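Local coordinates for oxaloacetate acetyl hydrolase (Cryphonectria parasitica, PDB 3LYE), which is an enzyme of the phosphoenolpyruvate phosphomutase family, built on a TIM-barrel fold and found here as an assembly of four chains, at residues D24-C29 and R242-S247; A192-L197 and P215-L220; L122-L127 and A167-L172; S115-A120 and S161-I166; F46-M51 and G88-A93. All coordinates share one frame; numbering follows the deposited sequence.

Contact 1: residues D24-C29 and R242-S247; sequences DELIVC and RIMIFS
The carbonyl oxygen of Glu-25 is gripped side-on by Arg-242, whose NE lies 3.0 Å from Glu-25 O and whose NH2 lies 2.9 Å from it. The oxygen sits in the guanidinium plane, but the donors reach it differently: NH2 arrives in the carbonyl plane on a lone pair, NE from above that plane. Bends at chi2 and chi3 curl the arginine chain back so that this edge meets the loop, and Asp-24 CA lies over one guanidinium face, toward its rim. NH1 and NH2 also donate to the carbonyls of Leu-20 and Leu-19, so several backbone oxygens fix the rotation of the group.

Beyond it the strands run parallel, their axes 11° apart. Ile-27 N donates to Arg-242 O at 2.9 Å, and the ladder continues through Met-244 N to Ile-27 O, Cys-29 N to Met-244 O and Phe-246 N to Cys-29 O. On one face Ile-27 CD1 lies alongside Ile-243 CG1 (4.1 Å), and Cys-29 SG meets Ile-243 CG2 (3.9 Å). On the other, Val-28 CG1 touches Phe-246 CE2 at 3.9 Å under helix 233-239, with Leu-265 of a second subunit packed against Phe-246. This is the pairing of the first and eighth strands of a TIM barrel, with Ile-27, Cys-29, Ile-243 and Ile-245 turned to its interior.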
# COMPACT_ATOMS: atom_id res chain seq x y z
N ASP A 24 28.39 24.10 12.69
CA ASP A 24 27.69 25.38 12.54
C ASP A 24 27.31 25.57 11.07
O ASP A 24 26.94 26.66 10.63
CB ASP A 24 28.58 26.51 13.01
CG ASP A 24 28.96 26.34 14.44
OD1 ASP A 24 28.04 26.13 15.25
OD2 ASP A 24 30.17 26.40 14.73
N GLU A 25 27.35 24.49 10.31
CA GLU A 25 27.02 24.63 8.91
C GLU A 25 25.55 24.76 8.63
O GLU A 25 24.71 24.41 9.44
CB GLU A 25 27.60 23.49 8.04
CG GLU A 25 27.62 22.07 8.61
CD GLU A 25 28.46 21.13 7.74
OE1 GLU A 25 29.35 20.44 8.29
OE2 GLU A 25 28.24 21.10 6.51
N LEU A 26 25.26 25.39 7.50
CA LEU A 26 23.88 25.55 7.05
C LEU A 26 23.63 24.23 6.32
O LEU A 26 24.29 23.94 5.33
CB LEU A 26 23.70 26.73 6.10
CG LEU A 26 22.28 26.80 5.51
CD1 LEU A 26 21.26 26.94 6.61
CD2 LEU A 26 22.16 27.91 4.52
N ILE A 27 22.67 23.46 6.78
CA ILE A 27 22.35 22.15 6.18
C ILE A 27 21.38 22.39 5.03
O ILE A 27 20.23 22.73 5.28
CB ILE A 27 21.82 21.19 7.27
CG1 ILE A 27 22.83 21.05 8.42
CG2 ILE A 27 21.51 19.82 6.68
CD1 ILE A 27 22.18 20.55 9.71
N VAL A 28 21.85 22.21 3.80
CA VAL A 28 21.09 22.45 2.59
C VAL A 28 20.40 21.17 2.15
O VAL A 28 21.03 20.18 1.83
CB VAL A 28 22.05 23.00 1.51
CG1 VAL A 28 21.40 23.06 0.15
CG2 VAL A 28 22.61 24.36 1.93
N CYS A 29 19.07 21.25 2.08
CA CYS A 29 18.25 20.10 1.73
C CYS A 29 17.35 20.33 0.56
O CYS A 29 16.33 20.99 0.69
CB CYS A 29 17.36 19.76 2.94
SG CYS A 29 18.19 19.60 4.54
N ARG A 242 20.11 27.38 10.45
CA ARG A 242 20.90 26.14 10.53
C ARG A 242 20.49 25.12 9.48
O ARG A 242 21.27 24.24 9.18
CB ARG A 242 20.86 25.52 11.92
CG ARG A 242 21.62 26.36 12.94
CD ARG A 242 23.11 26.61 12.58
NE ARG A 242 23.74 25.43 12.05
CZ ARG A 242 23.96 24.29 12.71
NH1 ARG A 242 23.66 24.21 14.01
NH2 ARG A 242 24.45 23.23 12.06
N ILE A 243 19.26 25.20 9.00
CA ILE A 243 18.80 24.28 7.96
C ILE A 243 18.04 25.11 6.93
O ILE A 243 17.37 26.07 7.30
CB ILE A 243 17.85 23.17 8.48
CG1 ILE A 243 18.50 22.44 9.67
CG2 ILE A 243 17.43 22.19 7.35
CD1 ILE A 243 17.56 21.42 10.36
N MET A 244 18.14 24.74 5.65
CA MET A 244 17.41 25.45 4.60
C MET A 244 16.90 24.35 3.67
O MET A 244 17.68 23.54 3.17
CB MET A 244 18.29 26.42 3.84
CG MET A 244 17.57 27.26 2.84
SD MET A 244 18.68 28.54 2.24
CE MET A 244 17.64 29.44 1.09
N ILE A 245 15.59 24.31 3.50
CA ILE A 245 14.95 23.31 2.66
C ILE A 245 14.44 24.01 1.42
O ILE A 245 14.06 25.18 1.47
CB ILE A 245 13.87 22.51 3.40
CG1 ILE A 245 12.66 23.38 3.77
CG2 ILE A 245 14.50 21.86 4.65
CD1 ILE A 245 11.63 22.62 4.55
N PHE A 246 14.42 23.28 0.31
CA PHE A 246 14.01 23.84 -0.95
C PHE A 246 12.78 23.18 -1.56
O PHE A 246 12.89 22.23 -2.35
CB PHE A 246 15.23 23.79 -1.87
CG PHE A 246 16.32 24.72 -1.47
CD1 PHE A 246 16.43 25.97 -2.04
CD2 PHE A 246 17.24 24.35 -0.51
CE1 PHE A 246 17.43 26.83 -1.63
CE2 PHE A 246 18.21 25.23 -0.09
CZ PHE A 246 18.32 26.47 -0.66
N SER A 247 11.62 23.71 -1.19
CA SER A 247 10.33 23.24 -1.68
C SER A 247 10.25 23.58 -3.18
O SER A 247 10.60 24.65 -3.63
CB SER A 247 9.18 23.88 -0.93
OG SER A 247 9.29 23.56 0.44

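Contact 2: residues A192-L197 and P215-L220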
# COMPACT_ATOMS: atom_id res chain seq x y z
N ALA A 192 10.62 20.70 20.99
CA ALA A 192 10.98 20.75 19.60
C ALA A 192 12.46 21.12 19.50
O ALA A 192 12.99 21.91 20.29
CB ALA A 192 10.10 21.71 18.86
N ASP A 193 13.12 20.57 18.49
CA ASP A 193 14.53 20.78 18.26
C ASP A 193 14.94 21.94 17.38
O ASP A 193 16.04 22.46 17.52
CB ASP A 193 15.09 19.50 17.61
CG ASP A 193 14.89 18.27 18.47
OD1 ASP A 193 14.12 17.36 18.10
OD2 ASP A 193 15.57 18.18 19.52
N VAL A 194 14.05 22.32 16.47
CA VAL A 194 14.27 23.38 15.53
C VAL A 194 12.97 24.08 15.26
O VAL A 194 11.91 23.46 15.31
CB VAL A 194 14.74 22.75 14.17
CG1 VAL A 194 14.98 23.79 13.08
CG2 VAL A 194 15.97 21.84 14.36
N GLY A 195 13.02 25.36 14.94
CA GLY A 195 11.82 26.10 14.64
C GLY A 195 11.78 26.49 13.16
O GLY A 195 12.81 26.62 12.49
N LEU A 196 10.57 26.62 12.63
CA LEU A 196 10.34 27.01 11.24
C LEU A 196 9.18 28.00 11.21
O LEU A 196 8.04 27.67 11.51
CB LEU A 196 10.01 25.78 10.38
CG LEU A 196 9.34 25.99 9.01
CD1 LEU A 196 10.01 27.05 8.19
CD2 LEU A 196 9.31 24.64 8.27
N LEU A 197 9.52 29.26 10.91
CA LEU A 197 8.55 30.32 10.77
C LEU A 197 8.35 30.32 9.24
O LEU A 197 9.23 30.70 8.48
CB LEU A 197 9.09 31.64 11.32
CG LEU A 197 8.04 32.73 11.57
CD1 LEU A 197 8.58 33.86 12.42
CD2 LEU A 197 7.48 33.27 10.25
N PRO A 215 19.82 31.00 20.97
CA PRO A 215 20.56 30.10 20.09
C PRO A 215 19.79 28.89 19.58
O PRO A 215 20.40 28.00 18.99
CB PRO A 215 21.67 29.61 21.01
CG PRO A 215 21.02 29.52 22.33
CD PRO A 215 20.07 30.70 22.40
N TRP A 216 18.48 28.84 19.76
CA TRP A 216 17.70 27.69 19.30
C TRP A 216 17.71 27.78 17.78
O TRP A 216 17.37 28.82 17.23
CB TRP A 216 16.32 27.75 19.89
CG TRP A 216 15.45 26.55 19.68
CD1 TRP A 216 15.67 25.29 20.13
CD2 TRP A 216 14.18 26.53 19.04
NE1 TRP A 216 14.62 24.47 19.78
CE2 TRP A 216 13.69 25.21 19.11
CE3 TRP A 216 13.42 27.51 18.39
CZ2 TRP A 216 12.46 24.85 18.59
CZ3 TRP A 216 12.20 27.17 17.91
CH2 TRP A 216 11.73 25.83 17.97
N PRO A 217 18.02 26.67 17.09
CA PRO A 217 18.09 26.73 15.63
C PRO A 217 16.81 26.82 14.86
O PRO A 217 15.78 26.26 15.25
CB PRO A 217 18.78 25.41 15.27
CG PRO A 217 18.58 24.50 16.40
CD PRO A 217 18.28 25.33 17.62
N LEU A 218 16.88 27.58 13.77
CA LEU A 218 15.76 27.76 12.86
C LEU A 218 16.11 27.16 11.50
O LEU A 218 17.28 27.08 11.07
CB LEU A 218 15.38 29.22 12.64
CG LEU A 218 14.94 30.02 13.86
CD1 LEU A 218 14.28 31.32 13.40
CD2 LEU A 218 14.00 29.19 14.70
N LEU A 219 15.05 26.82 10.80
CA LEU A 219 15.07 26.25 9.48
C LEU A 219 14.31 27.25 8.58
O LEU A 219 13.24 27.74 8.92
CB LEU A 219 14.38 24.88 9.52
CG LEU A 219 14.22 24.11 8.21
CD1 LEU A 219 13.96 22.63 8.48
CD2 LEU A 219 13.07 24.68 7.36
N LEU A 220 14.88 27.51 7.42
CA LEU A 220 14.33 28.40 6.41
C LEU A 220 13.76 27.57 5.27
O LEU A 220 14.47 26.76 4.69
CB LEU A 220 15.43 29.32 5.85
CG LEU A 220 15.01 30.27 4.74
CD1 LEU A 220 13.93 31.22 5.19
CD2 LEU A 220 16.20 31.02 4.22
O HOH W 1 11.93 29.98 9.74
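Trp-216, Leu-219 and Gly-195 give up the most surface here. The indole of Trp-216 lies across the backbone of 192-197: Gly-195 N sits over one face, toward its rim and 3.3 Å from Trp-216 CH2, and with no side chain on Gly-195 the ring can settle close to the main chain. CG of Trp-216 is anti to the backbone N (chi1 -171°), which carries the ring over to the backbone of 192-197, where Trp-216 NE1 donates to Ala-192 O at 3.1 Å. That bond is bent to 140° at the hydrogen; the acceptor is nearly in the ring plane, while NE1 stands above the carbonyl plane.

Gly-195 also uses both its backbone polar atoms. Gly-195 N donates to Pro-217 O at 2.9 Å, and Gly-195 O accepts from Leu-219 N at 2.8 Å. The segments splay, their end-to-end directions 54° apart, and one bridge, Gly-195 with Leu-218, joins them. This is the seam of the TIM barrel, where the sixth strand, 194-197, meets the seventh, 219-223, and completes the ring of strands.

Leu-219 points toward 192-197 and is met at CB and at CD2. Val-194 CG1 touches Leu-219 CB at 3.8 Å, and Leu-196 CD2 reaches Leu-219 CD2 at 3.9 Å. The carboxylate of Asp-193 forms salt bridges with Lys-156 and Arg-17. Past Leu-219 a water replaces direct pairing, accepting from Leu-197 N at 2.8 Å and donating to Leu-219 O at 2.7 Å.

Contact 3: residues L122-L127 and A167-L172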
# COMPACT_ATOMS: atom_id res chain seq x y z
N LEU A 122 6.26 19.75 11.78
CA LEU A 122 4.89 19.63 12.30
C LEU A 122 4.36 21.02 12.52
O LEU A 122 4.95 21.79 13.26
CB LEU A 122 4.99 18.82 13.60
CG LEU A 122 3.73 18.63 14.43
CD1 LEU A 122 2.61 18.04 13.62
CD2 LEU A 122 4.06 17.72 15.62
N GLU A 123 3.23 21.33 11.89
CA GLU A 123 2.64 22.64 11.91
C GLU A 123 1.39 22.85 12.69
O GLU A 123 0.82 21.92 13.26
CB GLU A 123 2.42 23.04 10.42
CG GLU A 123 1.25 22.31 9.78
CD GLU A 123 1.38 22.12 8.27
OE1 GLU A 123 0.34 22.00 7.60
OE2 GLU A 123 2.51 22.02 7.76
N ASP A 124 1.01 24.13 12.75
CA ASP A 124 -0.16 24.58 13.47
C ASP A 124 -1.38 24.84 12.60
O ASP A 124 -2.34 25.42 13.08
CB ASP A 124 0.18 25.80 14.35
CG ASP A 124 0.73 26.98 13.58
OD1 ASP A 124 0.91 28.02 14.23
OD2 ASP A 124 1.05 26.83 12.38
N GLN A 125 -1.39 24.40 11.35
CA GLN A 125 -2.57 24.62 10.51
C GLN A 125 -3.74 23.73 10.88
O GLN A 125 -3.59 22.72 11.55
CB GLN A 125 -2.27 24.28 9.07
CG GLN A 125 -1.32 25.16 8.43
CD GLN A 125 -1.37 25.00 6.91
OE1 GLN A 125 -2.41 25.11 6.28
NE2 GLN A 125 -0.24 24.76 6.34
N ILE A 126 -4.93 24.10 10.42
CA ILE A 126 -6.09 23.28 10.69
C ILE A 126 -5.85 22.06 9.82
O ILE A 126 -5.22 22.15 8.77
CB ILE A 126 -7.39 24.02 10.35
CG1 ILE A 126 -7.79 24.85 11.55
CG2 ILE A 126 -8.50 23.06 9.99
CD1 ILE A 126 -6.78 25.85 11.88
N LEU A 127 -6.37 20.92 10.22
CA LEU A 127 -6.16 19.70 9.46
C LEU A 127 -7.13 19.51 8.31
O LEU A 127 -6.81 18.89 7.30
CB LEU A 127 -6.23 18.53 10.44
CG LEU A 127 -7.49 17.67 10.59
CD1 LEU A 127 -7.23 16.49 11.54
CD2 LEU A 127 -8.63 18.49 11.11
N ALA A 167 9.39 22.39 14.66
CA ALA A 167 8.12 23.01 14.94
C ALA A 167 7.88 24.11 13.93
O ALA A 167 8.59 25.11 13.93
CB ALA A 167 8.09 23.60 16.36
N ARG A 168 6.87 23.93 13.10
CA ARG A 168 6.51 24.91 12.08
C ARG A 168 5.26 25.69 12.49
O ARG A 168 4.32 25.11 13.02
CB ARG A 168 6.19 24.19 10.76
CG ARG A 168 5.48 25.06 9.72
CD ARG A 168 5.39 24.36 8.39
NE ARG A 168 4.36 24.95 7.58
CZ ARG A 168 4.19 24.69 6.29
NH1 ARG A 168 5.02 23.88 5.66
NH2 ARG A 168 3.19 25.25 5.62
N THR A 169 5.30 27.00 12.24
CA THR A 169 4.16 27.85 12.51
C THR A 169 3.83 28.57 11.21
O THR A 169 4.69 29.16 10.55
CB THR A 169 4.29 28.86 13.68
OG1 THR A 169 3.08 29.62 13.77
CG2 THR A 169 5.42 29.79 13.52
N ASP A 170 2.55 28.51 10.90
CA ASP A 170 1.97 29.14 9.73
C ASP A 170 1.13 30.34 10.19
O ASP A 170 0.31 30.83 9.43
CB ASP A 170 1.05 28.15 9.06
CG ASP A 170 1.80 27.14 8.24
OD1 ASP A 170 2.30 27.54 7.18
OD2 ASP A 170 1.90 25.97 8.65
N ALA A 171 1.37 30.82 11.41
CA ALA A 171 0.61 31.95 11.95
C ALA A 171 0.96 33.37 11.49
O ALA A 171 0.23 34.30 11.82
CB ALA A 171 0.70 31.92 13.49
N LEU A 172 2.04 33.57 10.74
CA LEU A 172 2.39 34.92 10.33
C LEU A 172 1.32 35.76 9.65
O LEU A 172 1.06 36.88 10.07
CB LEU A 172 3.64 34.91 9.45
CG LEU A 172 4.24 36.29 9.15
CD1 LEU A 172 4.85 36.93 10.38
CD2 LEU A 172 5.30 36.14 8.08
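Leu-122 and Ala-167 form a parallel bridge whose bond runs from Arg-168 N to Leu-122 O at 2.9 Å, after which the chain beyond Leu-122 runs on as a loop. Asp-124 reaches back across the gap. Its CG stands between the backbone N and carbonyl carbon (chi1 59°), a rotation that turns both oxygens to the other segment: Asp-124 OD1 accepts from Thr-169 OG1 at 2.7 Å, and Asp-124 OD2 takes Asp-170 N on its syn lone pair, also at 2.7 Å. Thr-169 OG1 in turn accepts from Ala-171 N in an ST turn. Arg-183 makes a salt bridge to Asp-124 OD1.

Arg-168, extended from CG to NE, binds Asp-170 side-on, with NE to OD2 and NH2 to OD1 both 2.9 Å. Glu-123 runs alongside and brings OE2 over the centre of the guanidinium face, 3.5 Å from Arg-168 NE; no N-H points at that oxygen, so the attraction is between charges. Gln-125 NE2 adds a weak bond to Asp-170 OD2 at 3.4 Å, and Lys-137 gives Asp-170 a second cation.

Asp-94 and Asp-96 bind a calcium ion, and the side chain of Glu-123 lies about 4 Å from a bound calcium, at the C-terminal ends of the strands, where TIM-barrel enzymes carry their active sites. With Glu-123 OE2 and Asp-170 OD2 only 4.1 Å apart, the cation of Arg-168, edge to one carboxylate and face to the other, probably offsets their repulsion.

Contact 4: residues S115-A120 and S161-I166; sequences SGVAGA and SDFVLI
Phe-163 sends its ring from CB across the backbone of 115-120, since chi1 of -167° swings CG to the side remote from its own amide nitrogen. Phe-163 CG passes 4.1 Å from Ala-118 O. Phe-163 CD2 follows, 3.4 Å from Val-117 O, which lies at the ring edge in its plane. Phe-163 CE2 meets Val-117 CG1 at 4.1 Å, the two side chains lying side by side. On the other branch Phe-163 CE1 nears the N and CB of Ala-120, and at the far end Phe-163 CZ touches Ala-120 CB at 3.6 Å. Over one face sits Gly-119 CA, 3.8 Å from the Phe-163 ring centroid and 20° off the ring normal, which makes a CH-pi contact. Ile-113 and Tyr-112 of helix 102-114 pack on Phe-163 and Ala-120 respectively.

Next to the ring the two segments pair in parallel, as the fourth and fifth strands of the TIM barrel begin. Val-164 N donates to Ala-118 O at 2.9 Å, Ala-120 N to Val-164 O at 3.0 Å, and Ile-166 N to Ala-120 O at 2.9 Å. Gly-116 ends helix 102-114 in a Schellman motif, and Ser-161 OG accepts from Phe-163 N in an ST turn.

These three bonds link the two backbones, while charged side chains serve other groups of 161-166: Arg-17 donates to Asp-162 O and Phe-163 O, and Asp-193 OD1 accepts from Leu-165 N.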
# COMPACT_ATOMS: atom_id res chain seq x y z
N SER A 115 10.91 4.03 10.05
CA SER A 115 11.28 4.07 8.64
C SER A 115 12.60 4.76 8.35
O SER A 115 12.93 5.01 7.20
CB SER A 115 10.18 4.72 7.81
OG SER A 115 9.04 3.88 7.71
N GLY A 116 13.37 5.09 9.37
CA GLY A 116 14.66 5.71 9.19
C GLY A 116 14.66 7.18 8.85
O GLY A 116 15.69 7.71 8.47
N VAL A 117 13.52 7.83 9.00
CA VAL A 117 13.46 9.25 8.70
C VAL A 117 14.21 10.00 9.81
O VAL A 117 14.15 9.67 10.97
CB VAL A 117 12.00 9.70 8.60
CG1 VAL A 117 11.91 11.19 8.35
CG2 VAL A 117 11.26 8.93 7.52
N ALA A 118 14.99 10.99 9.39
CA ALA A 118 15.83 11.76 10.31
C ALA A 118 15.16 12.83 11.11
O ALA A 118 15.54 13.12 12.26
CB ALA A 118 17.03 12.34 9.57
N GLY A 119 14.16 13.46 10.53
CA GLY A 119 13.44 14.52 11.18
C GLY A 119 12.21 14.89 10.36
O GLY A 119 12.02 14.40 9.24
N ALA A 120 11.37 15.75 10.92
CA ALA A 120 10.16 16.18 10.25
C ALA A 120 9.62 17.45 10.83
O ALA A 120 9.89 17.77 11.98
CB ALA A 120 9.07 15.09 10.41
N SER A 161 14.96 7.93 20.38
CA SER A 161 15.43 8.35 19.08
C SER A 161 16.03 9.74 19.03
O SER A 161 15.63 10.61 19.78
CB SER A 161 14.23 8.31 18.12
OG SER A 161 14.49 8.86 16.86
N ASP A 162 16.97 9.93 18.12
CA ASP A 162 17.62 11.21 17.89
C ASP A 162 16.82 12.06 16.89
O ASP A 162 17.26 13.13 16.52
CB ASP A 162 19.02 11.01 17.33
CG ASP A 162 20.05 10.77 18.39
OD1 ASP A 162 21.16 10.39 18.02
OD2 ASP A 162 19.78 10.97 19.58
N PHE A 163 15.65 11.57 16.49
CA PHE A 163 14.76 12.26 15.53
C PHE A 163 14.72 13.77 15.80
O PHE A 163 14.48 14.18 16.92
CB PHE A 163 13.35 11.66 15.66
CG PHE A 163 12.38 12.03 14.56
CD1 PHE A 163 11.35 12.92 14.81
CD2 PHE A 163 12.45 11.43 13.33
CE1 PHE A 163 10.42 13.22 13.85
CE2 PHE A 163 11.50 11.71 12.38
CZ PHE A 163 10.49 12.59 12.65
N VAL A 164 14.83 14.55 14.73
CA VAL A 164 14.82 16.00 14.84
C VAL A 164 13.43 16.53 14.52
O VAL A 164 12.98 16.47 13.36
CB VAL A 164 15.87 16.59 13.90
CG1 VAL A 164 15.82 18.11 13.87
CG2 VAL A 164 17.25 16.08 14.29
N LEU A 165 12.76 17.03 15.56
CA LEU A 165 11.43 17.56 15.40
C LEU A 165 11.49 19.05 15.15
O LEU A 165 12.03 19.80 15.98
CB LEU A 165 10.57 17.26 16.64
CG LEU A 165 9.12 17.78 16.47
CD1 LEU A 165 8.33 16.93 15.43
CD2 LEU A 165 8.43 17.79 17.81
N ILE A 166 10.96 19.47 14.02
CA ILE A 166 10.91 20.85 13.62
C ILE A 166 9.51 21.35 13.82
O ILE A 166 8.54 20.81 13.28
CB ILE A 166 11.30 21.01 12.13
CG1 ILE A 166 12.72 20.52 11.88
CG2 ILE A 166 11.10 22.48 11.66
CD1 ILE A 166 12.85 19.68 10.57

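Contact 5: residues F46-M51 and G88-A93; sequences FKSLYM and GPPLIA
Leu-91 lays its CD1 against the neighbouring strand, 3.8 Å from Leu-49 CB and 4.0 Å from Met-51 CB. An extended chi1 (-178°) followed by a bend at chi2 (64°) brings this methyl across the strand gap. On the same face Met-51 CB meets Ala-93 CB at 4.2 Å, and the methionine continues onto Met-74, Ala-78 and Ile-81 of helix 71-82.

The backbones are in parallel register, Leu-49 with Leu-91 through Met-51 with Ala-93, their axes 26° apart. These are the second and third strands of the TIM barrel, joined by a beta-alpha-beta crossover, with Tyr-50 and Ile-92 turned to the barrel interior. Pro-90 O accepts two bonds: Leu-49 N at 2.9 Å, and Ser-48 OG at 3.1 Å from well above the carbonyl plane. Ile-92 N donates to Leu-49 O and Met-51 N to Ile-92 O. Before the strands, Pro-90 CD rests 3.3 Å from Lys-47 O.

Tyr-50 passes obliquely by Ile-92 O, with CD2 at 3.4 Å from that oxygen. Its hydroxyl is hydrogen-bonded to His-121 NE2, and the side chain lies about 6 Å from a bound calcium ion.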
# COMPACT_ATOMS: atom_id res chain seq x y z
N PHE A 46 24.43 15.76 -2.06
CA PHE A 46 23.76 16.57 -1.05
C PHE A 46 23.89 15.80 0.27
O PHE A 46 23.78 14.58 0.29
CB PHE A 46 22.33 16.86 -1.45
CG PHE A 46 22.24 17.98 -2.47
CD1 PHE A 46 22.19 19.29 -2.06
CD2 PHE A 46 22.27 17.72 -3.82
CE1 PHE A 46 22.12 20.31 -2.98
CE2 PHE A 46 22.24 18.75 -4.72
CZ PHE A 46 22.15 20.04 -4.29
N LYS A 47 24.07 16.55 1.35
CA LYS A 47 24.28 15.98 2.68
C LYS A 47 23.04 15.66 3.44
O LYS A 47 23.11 15.01 4.46
CB LYS A 47 25.20 16.92 3.50
CG LYS A 47 26.61 17.20 2.87
CD LYS A 47 27.30 15.89 2.39
CE LYS A 47 28.82 16.03 2.08
NZ LYS A 47 29.18 17.08 1.10
N SER A 48 21.91 16.14 2.96
CA SER A 48 20.61 15.91 3.56
C SER A 48 19.58 16.18 2.48
O SER A 48 19.81 16.99 1.58
CB SER A 48 20.35 16.83 4.75
OG SER A 48 19.12 16.46 5.38
N LEU A 49 18.46 15.48 2.56
CA LEU A 49 17.37 15.63 1.59
C LEU A 49 16.11 16.05 2.33
O LEU A 49 15.99 15.80 3.53
CB LEU A 49 17.06 14.30 0.90
CG LEU A 49 17.87 13.94 -0.35
CD1 LEU A 49 19.31 14.26 -0.39
CD2 LEU A 49 17.61 12.50 -0.78
N TYR A 50 15.18 16.66 1.60
CA TYR A 50 13.91 17.06 2.17
C TYR A 50 12.78 16.46 1.30
O TYR A 50 12.74 16.67 0.07
CB TYR A 50 13.74 18.59 2.18
CG TYR A 50 12.35 19.10 2.48
CD1 TYR A 50 11.73 20.01 1.65
CD2 TYR A 50 11.68 18.70 3.61
CE1 TYR A 50 10.49 20.45 1.93
CE2 TYR A 50 10.43 19.12 3.87
CZ TYR A 50 9.85 20.03 3.06
OH TYR A 50 8.62 20.51 3.37
N MET A 51 11.88 15.68 1.89
CA MET A 51 10.76 15.13 1.14
C MET A 51 9.57 16.05 1.31
O MET A 51 9.02 16.22 2.40
CB MET A 51 10.34 13.77 1.64
CG MET A 51 9.25 13.14 0.77
SD MET A 51 8.55 11.64 1.46
CE MET A 51 7.25 12.31 2.49
N GLY A 88 23.25 6.29 3.50
CA GLY A 88 23.18 7.59 2.87
C GLY A 88 22.78 8.78 3.70
O GLY A 88 22.80 8.74 4.91
N PRO A 89 22.47 9.88 3.02
CA PRO A 89 22.12 11.12 3.70
C PRO A 89 20.81 11.12 4.43
O PRO A 89 19.88 10.46 3.99
CB PRO A 89 22.08 12.14 2.57
CG PRO A 89 21.76 11.40 1.36
CD PRO A 89 22.37 10.01 1.55
N PRO A 90 20.74 11.85 5.56
CA PRO A 90 19.50 11.93 6.30
C PRO A 90 18.38 12.60 5.50
O PRO A 90 18.62 13.48 4.65
CB PRO A 90 19.86 12.84 7.51
CG PRO A 90 21.08 13.50 7.16
CD PRO A 90 21.83 12.60 6.23
N LEU A 91 17.16 12.19 5.80
CA LEU A 91 15.97 12.71 5.21
C LEU A 91 15.06 13.46 6.21
O LEU A 91 14.74 12.91 7.27
CB LEU A 91 15.09 11.55 4.64
CG LEU A 91 13.81 12.03 3.93
CD1 LEU A 91 14.09 12.86 2.68
CD2 LEU A 91 12.89 10.83 3.64
N ILE A 92 14.77 14.72 5.92
CA ILE A 92 13.81 15.49 6.68
C ILE A 92 12.52 15.36 5.85
O ILE A 92 12.57 15.58 4.62
CB ILE A 92 14.17 16.96 6.83
CG1 ILE A 92 15.42 17.09 7.69
CG2 ILE A 92 12.99 17.74 7.45
CD1 ILE A 92 15.98 18.49 7.75
N ALA A 93 11.38 15.02 6.46
CA ALA A 93 10.13 14.89 5.75
C ALA A 93 9.03 15.74 6.34
O ALA A 93 8.98 15.95 7.54
CB ALA A 93 9.67 13.45 5.75

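How the contacts relate
All five contacts join strands of one parallel barrel. Along the chain, contact 5 closes first; contacts 4 and 3 then interleave, sharing strand 164-169, before contact 2. Contact 1 encloses them all by pairing the first strand with the last. Around the barrel, contact 5 adjoins contact 1 through strands 27-32 and 49-51 and contact 4 through 91-94 and 119-122. Contact 2 adjoins contact 3 through 194-197 and contact 1 through 219-223. Centres range from about 10 Å apart (contacts 1 and 5) to about 22 Å (contacts 3 and 5). Together they close one barrel, with contact 4 at the strand starts and contact 3 at the C-terminal ends, near calcium, as expected of a TIM-barrel enzyme.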